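Local structure of probable membrane transporter protein MamO (Magnetospirillum magneticum, 5HMA) at residues A[36-41]-A[70-75]; A[64-69]-A[185-190]; A[161-166]-A[175-180]. The protein promotes magnetite nucleation and formation and activation of the MamE protease; its protease-like domain, described here, is inactive and binds transition metal. One frame throughout, in Å; residues are numbered along the deposited sequence.

Contact 1: residues A[36-41]-A[70-75]; sequences TTLHSV and GHDLAL. With NI (nickel (II) ion), chain C.
The shortest polar bond joins His39 ND1 to Asp72 OD2, 2.6 Å long. The carboxylate oxygen offers its syn lone pair and lies almost in the imidazole plane; ring and carboxylate are nearly coplanar, 26° apart. The other oxygen, Asp72 OD1, takes the backbone N of His39 on its syn side at 2.8 Å. One residue thus holds the carboxylate by both oxygens, which limits rotation of the carboxylate and sets the turn of the imidazole. With CG trans to its own N (chi1 -171°), the Asp72 side chain is laid against the first turn of residues 38-41. The backbone oxygen of Asp72 is used too: Leu38 N reaches it at 2.8 Å, from well above the carbonyl plane. Ser40 OG lies over one face of the His39 ring and is hydrogen-bonded to Thr37 OG1. The pair is consistent with the His-Asp pair of trypsin-like proteases, here in a domain that is probably not a working protease.

Further along, Thr36 and Ala74 form an antiparallel hydrogen-bonded pair, Thr36 N to Ala74 O at 3.0 Å and Ala74 N to Thr36 O at 2.8 Å. Ala74 CB is met by Leu38 CD1 at 4.0 Å and by Val41 CG2. Next to Asp72, the His71 ring leads away from residues 36-41, and its NE2 binds nickel at 2.2 Å. Asp72 and Leu73 together face Ile68 in a G1 beta bulge. The contact thus joins strands 33-37 and 73-78 of the six-stranded barrel, with strand 9-13 touching Thr36 and Val41, strand 58-68 beside Leu73, and Ile164 of strand 159-167 against Thr37 and Asp72.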
ATOM      1  N   THR A  36      -3.765   3.384  -0.004  1.00 50.45           N
ATOM      2  CA  THR A  36      -2.387   3.829   0.098  1.00 43.26           C
ATOM      3  C   THR A  36      -2.213   4.512   1.456  1.00 50.61           C
ATOM      4  O   THR A  36      -3.172   4.582   2.230  1.00 55.65           O
ATOM      5  CB  THR A  36      -2.013   4.771  -1.081  1.00 45.76           C
ATOM      6  OG1 THR A  36      -0.598   5.007  -1.073  1.00 51.24           O
ATOM      7  CG2 THR A  36      -2.765   6.101  -0.980  1.00 36.18           C
ATOM      8  N   THR A  37      -1.002   4.982   1.765  1.00 44.72           N
ATOM      9  CA  THR A  37      -0.738   5.655   3.042  1.00 53.19           C
ATOM     10  C   THR A  37      -1.189   7.109   2.978  1.00 50.05           C
ATOM     11  O   THR A  37      -0.930   7.793   1.987  1.00 47.21           O
ATOM     12  CB  THR A  37       0.756   5.611   3.418  1.00 58.39           C
ATOM     13  OG1 THR A  37       1.553   5.571   2.222  1.00 52.69           O
ATOM     14  CG2 THR A  37       1.062   4.385   4.287  1.00 56.80           C
ATOM     15  N   LEU A  38      -1.858   7.577   4.029  1.00 51.66           N
ATOM     16  CA  LEU A  38      -2.425   8.926   4.038  1.00 53.72           C
ATOM     17  C   LEU A  38      -1.351  10.025   3.933  1.00 58.30           C
ATOM     18  O   LEU A  38      -1.482  10.942   3.122  1.00 57.23           O
ATOM     19  CB  LEU A  38      -3.277   9.133   5.298  1.00 53.14           C
ATOM     20  CG  LEU A  38      -3.939  10.506   5.446  1.00 58.51           C
ATOM     21  CD1 LEU A  38      -4.745  10.849   4.208  1.00 54.36           C
ATOM     22  CD2 LEU A  38      -4.828  10.566   6.686  1.00 52.15           C
ATOM     23  N   HIS A  39      -0.283   9.931   4.728  1.00 56.20           N
ATOM     24  CA  HIS A  39       0.768  10.957   4.698  1.00 56.57           C
ATOM     25  C   HIS A  39       1.432  11.077   3.319  1.00 62.86           C
ATOM     26  O   HIS A  39       2.044  12.092   3.013  1.00 57.05           O
ATOM     27  CB  HIS A  39       1.840  10.680   5.763  1.00 59.81           C
ATOM     28  CG  HIS A  39       2.780   9.561   5.415  1.00 66.90           C
ATOM     29  ND1 HIS A  39       2.575   8.258   5.819  1.00 68.75           N
ATOM     30  CD2 HIS A  39       3.940   9.558   4.716  1.00 65.41           C
ATOM     31  CE1 HIS A  39       3.564   7.501   5.376  1.00 64.51           C
ATOM     32  NE2 HIS A  39       4.409   8.267   4.708  1.00 60.49           N
ATOM     33  N   SER A  40       1.299  10.055   2.483  1.00 55.46           N
ATOM     34  CA  SER A  40       1.913  10.086   1.159  1.00 51.20           C
ATOM     35  C   SER A  40       1.134  10.950   0.165  1.00 54.24           C
ATOM     36  O   SER A  40       1.694  11.422  -0.824  1.00 58.53           O
ATOM     37  CB  SER A  40       2.044   8.663   0.593  1.00 46.02           C
ATOM     38  OG  SER A  40       2.819   7.852   1.445  1.00 61.20           O
ATOM     39  N   VAL A  41      -0.156  11.152   0.411  1.00 55.53           N
ATOM     40  CA  VAL A  41      -0.983  11.836  -0.578  1.00 55.64           C
ATOM     41  C   VAL A  41      -1.626  13.112  -0.045  1.00 60.29           C
ATOM     42  O   VAL A  41      -2.048  13.957  -0.830  1.00 59.44           O
ATOM     43  CB  VAL A  41      -2.077  10.900  -1.119  1.00 58.51           C
ATOM     44  CG1 VAL A  41      -1.449   9.740  -1.851  1.00 56.81           C
ATOM     45  CG2 VAL A  41      -2.978  10.412   0.020  1.00 52.60           C
ATOM     46  N   GLY A  70      -6.355   7.734  11.709  1.00 56.63           N
ATOM     47  CA  GLY A  70      -5.888   6.977  12.861  1.00 58.66           C
ATOM     48  C   GLY A  70      -5.027   5.770  12.522  1.00 63.31           C
ATOM     49  O   GLY A  70      -4.445   5.150  13.412  1.00 66.92           O
ATOM     50  N   HIS A  71      -4.946   5.432  11.238  1.00 60.67           N
ATOM     51  CA  HIS A  71      -4.108   4.322  10.783  1.00 63.05           C
ATOM     52  C   HIS A  71      -3.258   4.719   9.584  1.00 64.13           C
ATOM     53  O   HIS A  71      -2.657   3.864   8.941  1.00 59.80           O
ATOM     54  CB  HIS A  71      -4.963   3.108  10.423  1.00 57.55           C
ATOM     55  CG  HIS A  71      -5.836   2.628  11.544  1.00 75.85           C
ATOM     56  ND1 HIS A  71      -5.401   1.739  12.505  1.00 73.11           N
ATOM     57  CD2 HIS A  71      -7.125   2.907  11.848  1.00 82.65           C
ATOM     58  CE1 HIS A  71      -6.383   1.496  13.355  1.00 73.98           C
ATOM     59  NE2 HIS A  71      -7.441   2.191  12.977  1.00 94.18           N
ATOM     60  N   ASP A  72      -3.226   6.015   9.285  1.00 57.09           N
ATOM     61  CA  ASP A  72      -2.443   6.555   8.176  1.00 59.46           C
ATOM     62  C   ASP A  72      -2.798   5.891   6.849  1.00 51.10           C
ATOM     63  O   ASP A  72      -1.928   5.618   6.027  1.00 54.95           O
ATOM     64  CB  ASP A  72      -0.941   6.416   8.456  1.00 52.57           C
ATOM     65  CG  ASP A  72      -0.085   7.157   7.444  1.00 63.48           C
ATOM     66  OD1 ASP A  72      -0.573   8.161   6.873  1.00 55.34           O
ATOM     67  OD2 ASP A  72       1.068   6.729   7.208  1.00 64.60           O
ATOM     68  N   LEU A  73      -4.083   5.632   6.629  1.00 52.03           N
ATOM     69  CA  LEU A  73      -4.498   5.104   5.337  1.00 48.77           C
ATOM     70  C   LEU A  73      -5.462   6.044   4.612  1.00 54.40           C
ATOM     71  O   LEU A  73      -6.205   6.808   5.235  1.00 59.23           O
ATOM     72  CB  LEU A  73      -5.137   3.724   5.491  1.00 47.91           C
ATOM     73  CG  LEU A  73      -4.253   2.616   6.062  1.00 52.59           C
ATOM     74  CD1 LEU A  73      -4.985   1.288   6.020  1.00 52.92           C
ATOM     75  CD2 LEU A  73      -2.951   2.535   5.300  1.00 45.69           C
ATOM     76  N   ALA A  74      -5.419   5.972   3.284  1.00 55.42           N
ATOM     77  CA  ALA A  74      -6.334   6.687   2.405  1.00 53.95           C
ATOM     78  C   ALA A  74      -6.913   5.723   1.376  1.00 54.69           C
ATOM     79  O   ALA A  74      -6.198   4.864   0.833  1.00 53.12           O
ATOM     80  CB  ALA A  74      -5.624   7.843   1.703  1.00 42.65           C
ATOM     81  N   LEU A  75      -8.212   5.861   1.131  1.00 47.51           N
ATOM     82  CA  LEU A  75      -8.897   5.150   0.053  1.00 55.51           C
ATOM     83  C   LEU A  75      -9.025   6.095  -1.128  1.00 49.81           C
ATOM     84  O   LEU A  75      -9.639   7.152  -1.013  1.00 49.60           O
ATOM     85  CB  LEU A  75     -10.291   4.668   0.487  1.00 52.07           C
ATOM     86  CG  LEU A  75     -11.101   3.981  -0.622  1.00 55.42           C
ATOM     87  CD1 LEU A  75     -10.435   2.674  -1.001  1.00 51.57           C
ATOM     88  CD2 LEU A  75     -12.576   3.765  -0.224  1.00 53.86           C
TER
HETATM   89 NI    NI C 301      -9.331   2.459  14.117  1.00 95.90          NI
HETATM   90  O   HOH W   1      -9.346   4.631  13.774  1.00 79.28           O
HETATM   91  O   HOH W   2      -9.279   0.272  14.416  1.00 79.32           O
HETATM   92  O   HOH W   3      -7.933   2.820  15.816  1.00 83.31           O

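Contact 2: residues A[64-69]-A[185-190]; sequences VVKTIP and SHLQDV. With NI (nickel (II) ion), chain C.
Ile68 CG2 comes up to the His186 ring obliquely, 3.8 Å from His186 CG, while water 2 lies in the ring plane at its edge. The ring of His71 meets that of His186 edge-to-face, and both histidines bind the nickel ion. His186 NE2 is 2.2 Å from nickel, but the metal is nearer His186 CE1 than CD2, so the bond is skewed from the ring's axis. His186 ND1 is hydrogen-bonded to Val182 O, in the helix just before it, which together with the metal fixes the ring's turn; its bond to Ser185 OG is weak.

Ile68 CD1 lies 3.8 Å from His186 CB and also touches Leu187 CG, so that the isoleucine fills the angle between the two residues. Leu187 CD2 lies along the aliphatic part of Lys66, 3.9 Å from its CD, the two chains running past each other in opposite directions. Leaving the backbone with CG trans to N (chi1 170°), Lys66 bends at chi2 and carries NZ across Asp189 at about a right angle. There Lys66 NZ forms a salt bridge with Asp189 OD2 at 2.6 Å, on the syn side of the carboxylate; Lys66 CE passes His186 O at 3.5 Å. Val65 CG1 and Val190 CG1 meet at 4.1 Å.

Val65 and Lys66 both face Leu75 in a classic beta bulge. The chain after helix 180-185 runs along the outside of strand 58-68, itself paired with strand 73-78, whose Leu75 touches Val65 and Leu187, while Thr67 and Pro69 pack on Leu38 of helix 38-41.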
ATOM      1  N   VAL A  64      -9.331  11.290  -3.346  1.00 60.68           N
ATOM      2  CA  VAL A  64      -9.460  10.653  -2.050  1.00 63.24           C
ATOM      3  C   VAL A  64     -10.945  10.428  -1.766  1.00 64.26           C
ATOM      4  O   VAL A  64     -11.736  11.358  -1.835  1.00 59.24           O
ATOM      5  CB  VAL A  64      -8.806  11.498  -0.947  1.00 62.57           C
ATOM      6  CG1 VAL A  64      -9.073  10.876   0.418  1.00 56.30           C
ATOM      7  CG2 VAL A  64      -7.311  11.640  -1.204  1.00 59.18           C
ATOM      8  N   VAL A  65     -11.325   9.194  -1.457  1.00 65.73           N
ATOM      9  CA  VAL A  65     -12.720   8.882  -1.147  1.00 66.26           C
ATOM     10  C   VAL A  65     -12.939   8.993   0.347  1.00 64.36           C
ATOM     11  O   VAL A  65     -13.949   9.516   0.813  1.00 66.15           O
ATOM     12  CB  VAL A  65     -13.100   7.474  -1.629  1.00 67.80           C
ATOM     13  CG1 VAL A  65     -14.514   7.111  -1.163  1.00 76.58           C
ATOM     14  CG2 VAL A  65     -12.995   7.395  -3.115  1.00 66.88           C
ATOM     15  N   LYS A  66     -11.974   8.476   1.092  1.00 61.41           N
ATOM     16  CA  LYS A  66     -12.069   8.423   2.533  1.00 66.10           C
ATOM     17  C   LYS A  66     -10.675   8.359   3.124  1.00 65.43           C
ATOM     18  O   LYS A  66      -9.815   7.627   2.632  1.00 63.89           O
ATOM     19  CB  LYS A  66     -12.902   7.214   2.978  1.00 76.65           C
ATOM     20  CG  LYS A  66     -12.845   6.953   4.472  1.00 85.39           C
ATOM     21  CD  LYS A  66     -14.187   6.506   5.015  1.00 95.97           C
ATOM     22  CE  LYS A  66     -14.177   6.464   6.541  1.00103.22           C
ATOM     23  NZ  LYS A  66     -15.517   6.132   7.107  1.00102.17           N
ATOM     24  N   THR A  67     -10.456   9.148   4.169  1.00 63.67           N
ATOM     25  CA  THR A  67      -9.222   9.105   4.940  1.00 62.87           C
ATOM     26  C   THR A  67      -9.416   8.200   6.149  1.00 65.71           C
ATOM     27  O   THR A  67     -10.498   8.160   6.731  1.00 61.86           O
ATOM     28  CB  THR A  67      -8.793  10.504   5.428  1.00 67.58           C
ATOM     29  OG1 THR A  67      -9.864  11.099   6.170  1.00 68.67           O
ATOM     30  CG2 THR A  67      -8.437  11.404   4.259  1.00 57.32           C
ATOM     31  N   ILE A  68      -8.373   7.463   6.517  1.00 59.56           N
ATOM     32  CA  ILE A  68      -8.383   6.716   7.769  1.00 63.13           C
ATOM     33  C   ILE A  68      -7.190   7.209   8.590  1.00 67.21           C
ATOM     34  O   ILE A  68      -6.194   6.493   8.737  1.00 66.54           O
ATOM     35  CB  ILE A  68      -8.338   5.198   7.514  1.00 64.37           C
ATOM     36  CG1 ILE A  68      -9.362   4.811   6.448  1.00 64.16           C
ATOM     37  CG2 ILE A  68      -8.608   4.424   8.783  1.00 55.58           C
ATOM     38  CD1 ILE A  68      -9.341   3.332   6.094  1.00 67.16           C
ATOM     39  N   PRO A  69      -7.281   8.450   9.109  1.00 70.21           N
ATOM     40  CA  PRO A  69      -6.134   9.141   9.720  1.00 64.40           C
ATOM     41  C   PRO A  69      -5.521   8.383  10.897  1.00 65.51           C
ATOM     42  O   PRO A  69      -4.300   8.393  11.040  1.00 73.82           O
ATOM     43  CB  PRO A  69      -6.735  10.475  10.191  1.00 67.35           C
ATOM     44  CG  PRO A  69      -8.186  10.188  10.391  1.00 63.09           C
ATOM     45  CD  PRO A  69      -8.528   9.222   9.271  1.00 67.89           C
ATOM     46  N   SER A 185     -12.978  -2.755   8.321  1.00 76.28           N
ATOM     47  CA  SER A 185     -13.821  -2.201   9.379  1.00 84.98           C
ATOM     48  C   SER A 185     -13.978  -0.685   9.283  1.00 92.17           C
ATOM     49  O   SER A 185     -15.007  -0.140   9.680  1.00 96.34           O
ATOM     50  CB  SER A 185     -13.256  -2.575  10.748  1.00 79.53           C
ATOM     51  OG  SER A 185     -11.906  -2.173  10.851  1.00 86.25           O
ATOM     52  N   HIS A 186     -12.966  -0.006   8.752  1.00 89.36           N
ATOM     53  CA  HIS A 186     -13.024   1.450   8.638  1.00 87.28           C
ATOM     54  C   HIS A 186     -13.586   1.874   7.275  1.00 94.58           C
ATOM     55  O   HIS A 186     -13.611   3.060   6.946  1.00104.32           O
ATOM     56  CB  HIS A 186     -11.638   2.074   8.875  1.00 75.99           C
ATOM     57  CG  HIS A 186     -11.174   2.001  10.303  1.00 83.22           C
ATOM     58  ND1 HIS A 186     -10.605   0.869  10.846  1.00 92.99           N
ATOM     59  CD2 HIS A 186     -11.204   2.919  11.302  1.00 83.20           C
ATOM     60  CE1 HIS A 186     -10.305   1.089  12.115  1.00 86.00           C
ATOM     61  NE2 HIS A 186     -10.658   2.325  12.415  1.00 75.66           N
ATOM     62  N   LEU A 187     -14.060   0.908   6.493  1.00 89.48           N
ATOM     63  CA  LEU A 187     -14.617   1.215   5.180  1.00 90.41           C
ATOM     64  C   LEU A 187     -15.985   0.601   4.946  1.00103.91           C
ATOM     65  O   LEU A 187     -16.444   0.498   3.808  1.00106.63           O
ATOM     66  CB  LEU A 187     -13.674   0.745   4.085  1.00 81.58           C
ATOM     67  CG  LEU A 187     -12.461   1.649   3.919  1.00 85.96           C
ATOM     68  CD1 LEU A 187     -11.636   1.179   2.743  1.00 80.55           C
ATOM     69  CD2 LEU A 187     -12.909   3.095   3.738  1.00 90.28           C
ATOM     70  N   GLN A 188     -16.651   0.209   6.021  1.00107.22           N
ATOM     71  CA  GLN A 188     -17.955  -0.416   5.883  1.00111.72           C
ATOM     72  C   GLN A 188     -19.042   0.609   5.535  1.00120.23           C
ATOM     73  O   GLN A 188     -20.229   0.323   5.656  1.00134.88           O
ATOM     74  CB  GLN A 188     -18.306  -1.176   7.160  1.00111.61           C
ATOM     75  CG  GLN A 188     -17.990  -0.421   8.436  1.00121.08           C
ATOM     76  CD  GLN A 188     -18.148  -1.288   9.671  1.00131.43           C
ATOM     77  OE1 GLN A 188     -17.783  -2.465   9.665  1.00132.88           O
ATOM     78  NE2 GLN A 188     -18.700  -0.712  10.736  1.00133.97           N
ATOM     79  N   ASP A 189     -18.630   1.793   5.086  1.00126.00           N
ATOM     80  CA  ASP A 189     -19.571   2.815   4.625  1.00136.35           C
ATOM     81  C   ASP A 189     -19.284   3.284   3.188  1.00135.40           C
ATOM     82  O   ASP A 189     -19.623   4.413   2.825  1.00132.54           O
ATOM     83  CB  ASP A 189     -19.565   4.022   5.579  1.00142.26           C
ATOM     84  CG  ASP A 189     -18.160   4.556   5.860  1.00141.92           C
ATOM     85  OD1 ASP A 189     -17.185   4.060   5.248  1.00142.86           O
ATOM     86  OD2 ASP A 189     -18.036   5.483   6.695  1.00133.48           O
ATOM     87  N   VAL A 190     -18.660   2.425   2.377  1.00130.54           N
ATOM     88  CA  VAL A 190     -18.352   2.761   0.982  1.00122.12           C
ATOM     89  C   VAL A 190     -18.815   1.657   0.010  1.00129.31           C
ATOM     90  O   VAL A 190     -19.896   1.754  -0.582  1.00128.03           O
ATOM     91  CB  VAL A 190     -16.843   3.039   0.794  1.00110.23           C
ATOM     92  CG1 VAL A 190     -16.589   3.673  -0.570  1.00104.99           C
ATOM     93  CG2 VAL A 190     -16.306   3.933   1.910  1.00100.80           C
TER
HETATM   94 NI    NI C 301      -9.331   2.459  14.117  1.00 95.90          NI
HETATM   95  O   HOH W   1      -9.346   4.631  13.774  1.00 79.28           O
HETATM   96  O   HOH W   2      -9.279   0.272  14.416  1.00 79.32           O
HETATM   97  O   HOH W   3      -7.933   2.820  15.816  1.00 83.31           O

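Contact 3: residues A[161-166]-A[175-180]; sequences GINIAA and GFTVPA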
ATOM      1  N   GLY A 161      -1.927  -6.669   4.562  1.00 55.00           N
ATOM      2  CA  GLY A 161      -1.792  -5.320   5.078  1.00 47.98           C
ATOM      3  C   GLY A 161      -1.181  -4.300   4.142  1.00 44.01           C
ATOM      4  O   GLY A 161      -0.862  -4.595   2.995  1.00 44.31           O
ATOM      5  N   ILE A 162      -1.023  -3.087   4.657  1.00 43.96           N
ATOM      6  CA  ILE A 162      -0.462  -1.965   3.920  1.00 43.15           C
ATOM      7  C   ILE A 162       0.796  -1.486   4.643  1.00 49.21           C
ATOM      8  O   ILE A 162       0.767  -1.207   5.841  1.00 46.45           O
ATOM      9  CB  ILE A 162      -1.485  -0.822   3.782  1.00 43.92           C
ATOM     10  CG1 ILE A 162      -2.719  -1.292   3.003  1.00 45.14           C
ATOM     11  CG2 ILE A 162      -0.822   0.379   3.127  1.00 39.09           C
ATOM     12  CD1 ILE A 162      -2.431  -1.636   1.546  1.00 43.56           C
ATOM     13  N   ASN A 163       1.895  -1.377   3.910  1.00 45.00           N
ATOM     14  CA  ASN A 163       3.185  -1.158   4.537  1.00 46.60           C
ATOM     15  C   ASN A 163       3.524   0.306   4.770  1.00 50.18           C
ATOM     16  O   ASN A 163       3.055   1.189   4.051  1.00 46.14           O
ATOM     17  CB  ASN A 163       4.261  -1.827   3.690  1.00 38.11           C
ATOM     18  CG  ASN A 163       4.101  -3.333   3.677  1.00 54.34           C
ATOM     19  OD1 ASN A 163       3.862  -3.943   4.728  1.00 49.79           O
ATOM     20  ND2 ASN A 163       4.200  -3.939   2.498  1.00 43.55           N
ATOM     21  N   ILE A 164       4.319   0.536   5.810  1.00 51.31           N
ATOM     22  CA  ILE A 164       4.862   1.843   6.156  1.00 50.19           C
ATOM     23  C   ILE A 164       6.337   1.664   6.467  1.00 60.74           C
ATOM     24  O   ILE A 164       6.689   0.946   7.412  1.00 56.44           O
ATOM     25  CB  ILE A 164       4.153   2.469   7.359  1.00 46.59           C
ATOM     26  CG1 ILE A 164       2.640   2.591   7.109  1.00 51.20           C
ATOM     27  CG2 ILE A 164       4.801   3.821   7.713  1.00 46.02           C
ATOM     28  CD1 ILE A 164       1.864   3.182   8.297  1.00 45.12           C
ATOM     29  N   ALA A 165       7.202   2.296   5.678  1.00 45.77           N
ATOM     30  CA  ALA A 165       8.627   2.316   6.007  1.00 50.88           C
ATOM     31  C   ALA A 165       8.895   3.403   7.025  1.00 47.68           C
ATOM     32  O   ALA A 165       8.553   4.561   6.795  1.00 57.14           O
ATOM     33  CB  ALA A 165       9.469   2.538   4.766  1.00 47.13           C
ATOM     34  N   ALA A 166       9.495   3.046   8.153  1.00 55.24           N
ATOM     35  CA  ALA A 166       9.844   4.056   9.145  1.00 53.56           C
ATOM     36  C   ALA A 166      11.346   4.072   9.355  1.00 64.49           C
ATOM     37  O   ALA A 166      12.038   3.118   9.011  1.00 72.25           O
ATOM     38  CB  ALA A 166       9.123   3.809  10.454  1.00 59.80           C
ATOM     39  N   GLY A 175      10.455  -1.866   9.015  1.00 58.71           N
ATOM     40  CA  GLY A 175       9.195  -2.142   8.349  1.00 53.76           C
ATOM     41  C   GLY A 175       7.980  -2.271   9.257  1.00 59.07           C
ATOM     42  O   GLY A 175       7.967  -3.065  10.199  1.00 61.52           O
ATOM     43  N   PHE A 176       6.948  -1.485   8.970  1.00 52.97           N
ATOM     44  CA  PHE A 176       5.682  -1.601   9.682  1.00 45.99           C
ATOM     45  C   PHE A 176       4.571  -1.950   8.711  1.00 52.21           C
ATOM     46  O   PHE A 176       4.716  -1.761   7.498  1.00 54.18           O
ATOM     47  CB  PHE A 176       5.370  -0.306  10.421  1.00 46.56           C
ATOM     48  CG  PHE A 176       6.260  -0.075  11.593  1.00 54.96           C
ATOM     49  CD1 PHE A 176       7.554   0.398  11.413  1.00 56.78           C
ATOM     50  CD2 PHE A 176       5.827  -0.371  12.878  1.00 55.42           C
ATOM     51  CE1 PHE A 176       8.398   0.588  12.495  1.00 64.41           C
ATOM     52  CE2 PHE A 176       6.669  -0.171  13.980  1.00 55.28           C
ATOM     53  CZ  PHE A 176       7.954   0.304  13.783  1.00 57.72           C
ATOM     54  N   THR A 177       3.463  -2.471   9.235  1.00 48.93           N
ATOM     55  CA  THR A 177       2.328  -2.827   8.390  1.00 45.32           C
ATOM     56  C   THR A 177       1.002  -2.641   9.115  1.00 53.46           C
ATOM     57  O   THR A 177       0.808  -3.181  10.212  1.00 55.18           O
ATOM     58  CB  THR A 177       2.393  -4.302   7.902  1.00 48.70           C
ATOM     59  OG1 THR A 177       3.620  -4.538   7.198  1.00 53.74           O
ATOM     60  CG2 THR A 177       1.217  -4.588   6.977  1.00 46.60           C
ATOM     61  N   VAL A 178       0.098  -1.878   8.495  1.00 49.70           N
ATOM     62  CA  VAL A 178      -1.283  -1.766   8.957  1.00 50.54           C
ATOM     63  C   VAL A 178      -2.051  -3.017   8.545  1.00 56.39           C
ATOM     64  O   VAL A 178      -2.157  -3.303   7.361  1.00 58.82           O
ATOM     65  CB  VAL A 178      -1.963  -0.524   8.383  1.00 50.12           C
ATOM     66  CG1 VAL A 178      -3.352  -0.355   9.002  1.00 49.62           C
ATOM     67  CG2 VAL A 178      -1.086   0.722   8.583  1.00 48.14           C
ATOM     68  N   PRO A 179      -2.583  -3.778   9.519  1.00 60.67           N
ATOM     69  CA  PRO A 179      -3.321  -5.008   9.180  1.00 56.71           C
ATOM     70  C   PRO A 179      -4.507  -4.750   8.247  1.00 57.08           C
ATOM     71  O   PRO A 179      -5.196  -3.744   8.395  1.00 56.68           O
ATOM     72  CB  PRO A 179      -3.802  -5.519  10.544  1.00 46.06           C
ATOM     73  CG  PRO A 179      -2.815  -4.970  11.514  1.00 50.61           C
ATOM     74  CD  PRO A 179      -2.418  -3.609  10.970  1.00 52.43           C
ATOM     75  N   ALA A 180      -4.747  -5.654   7.303  1.00 57.82           N
ATOM     76  CA  ALA A 180      -5.785  -5.440   6.299  1.00 65.01           C
ATOM     77  C   ALA A 180      -7.187  -5.360   6.910  1.00 67.12           C
ATOM     78  O   ALA A 180      -8.078  -4.752   6.327  1.00 66.70           O
ATOM     79  CB  ALA A 180      -5.731  -6.537   5.246  1.00 68.84           C
TER
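Asn163 CB starts over the backbone of the partner strand, 3.8 Å from Phe176 O. Its CG follows, turned away from the carbonyl carbon and beside N (chi1 -65°), and this carries the amide alongside Thr177, the two side chains pointing the same way. At the tip OD1 takes the hydroxyl proton of Thr177 OG1 in a 2.6 Å bond, the donor nearly in line with the amide C=O. Asn163 OD1 also lies 3.5 Å from Thr177 CG2, so the threonine meets it with methyl as well as hydroxyl. Were Asn163 cut back to alanine, the buried Thr177 hydroxyl would probably lose its acceptor and a gap would open beside its methyl, letting the threonine turn.

Asn163 and Thr177 are a non-hydrogen-bonded pair, flanked by two hydrogen-bonded ones, Ile162 with Val178 and Ile164 with Phe176. The strands form a twisted antiparallel hairpin, 149° between directions, in the second sheet of the trypsin-like fold; in active relatives the equivalent hairpin borders the substrate-specificity pocket. Here a modified side chain of a bound peptide packs on Ile164, Ala166 and Phe176.

On the face opposite Asn163, Ile164 CD1 extends to Val178 CG2 at 3.9 Å. Phe176 stands beside this pair: its CB is 3.5 Å from Ile164 O, and Ala166 CB comes obliquely to the ring, 3.9 Å from Phe176 CD1. At the other end Gly161 CA lies 3.1 Å from Val178 O and 3.6 Å from Thr177 CG2; a CB on this glycine would clash with both. Leu136 and Leu126 cover the Phe176 side, from strands 131-139 and 124-128, while Leu152 of strand 151-153 touches Asn163 and Thr177.

Overall arrangement
Contacts 1 and 2 share the nickel ion and its three waters: His71 comes from residues 70-75 and His186 from residues 185-190. Their centres are about 10 Å apart, and strands 58-68 and 73-78 run side by side, with Leu73 O probably hydrogen-bonded to Ile68 N at 2.6 Å. Contact 3 belongs to the other sheet, its centre about 11 Å from that of contact 1; Thr37 CG2 reaches Ile164 CG1 at 3.7 Å and His71 O meets Val178 CG2 at 3.5 Å. The Val178 side chain lies about 8 Å from nickel. Contacts 2 and 3 do not touch, their centres about 17 Å apart, so contact 1 bridges the metal site and the hairpin.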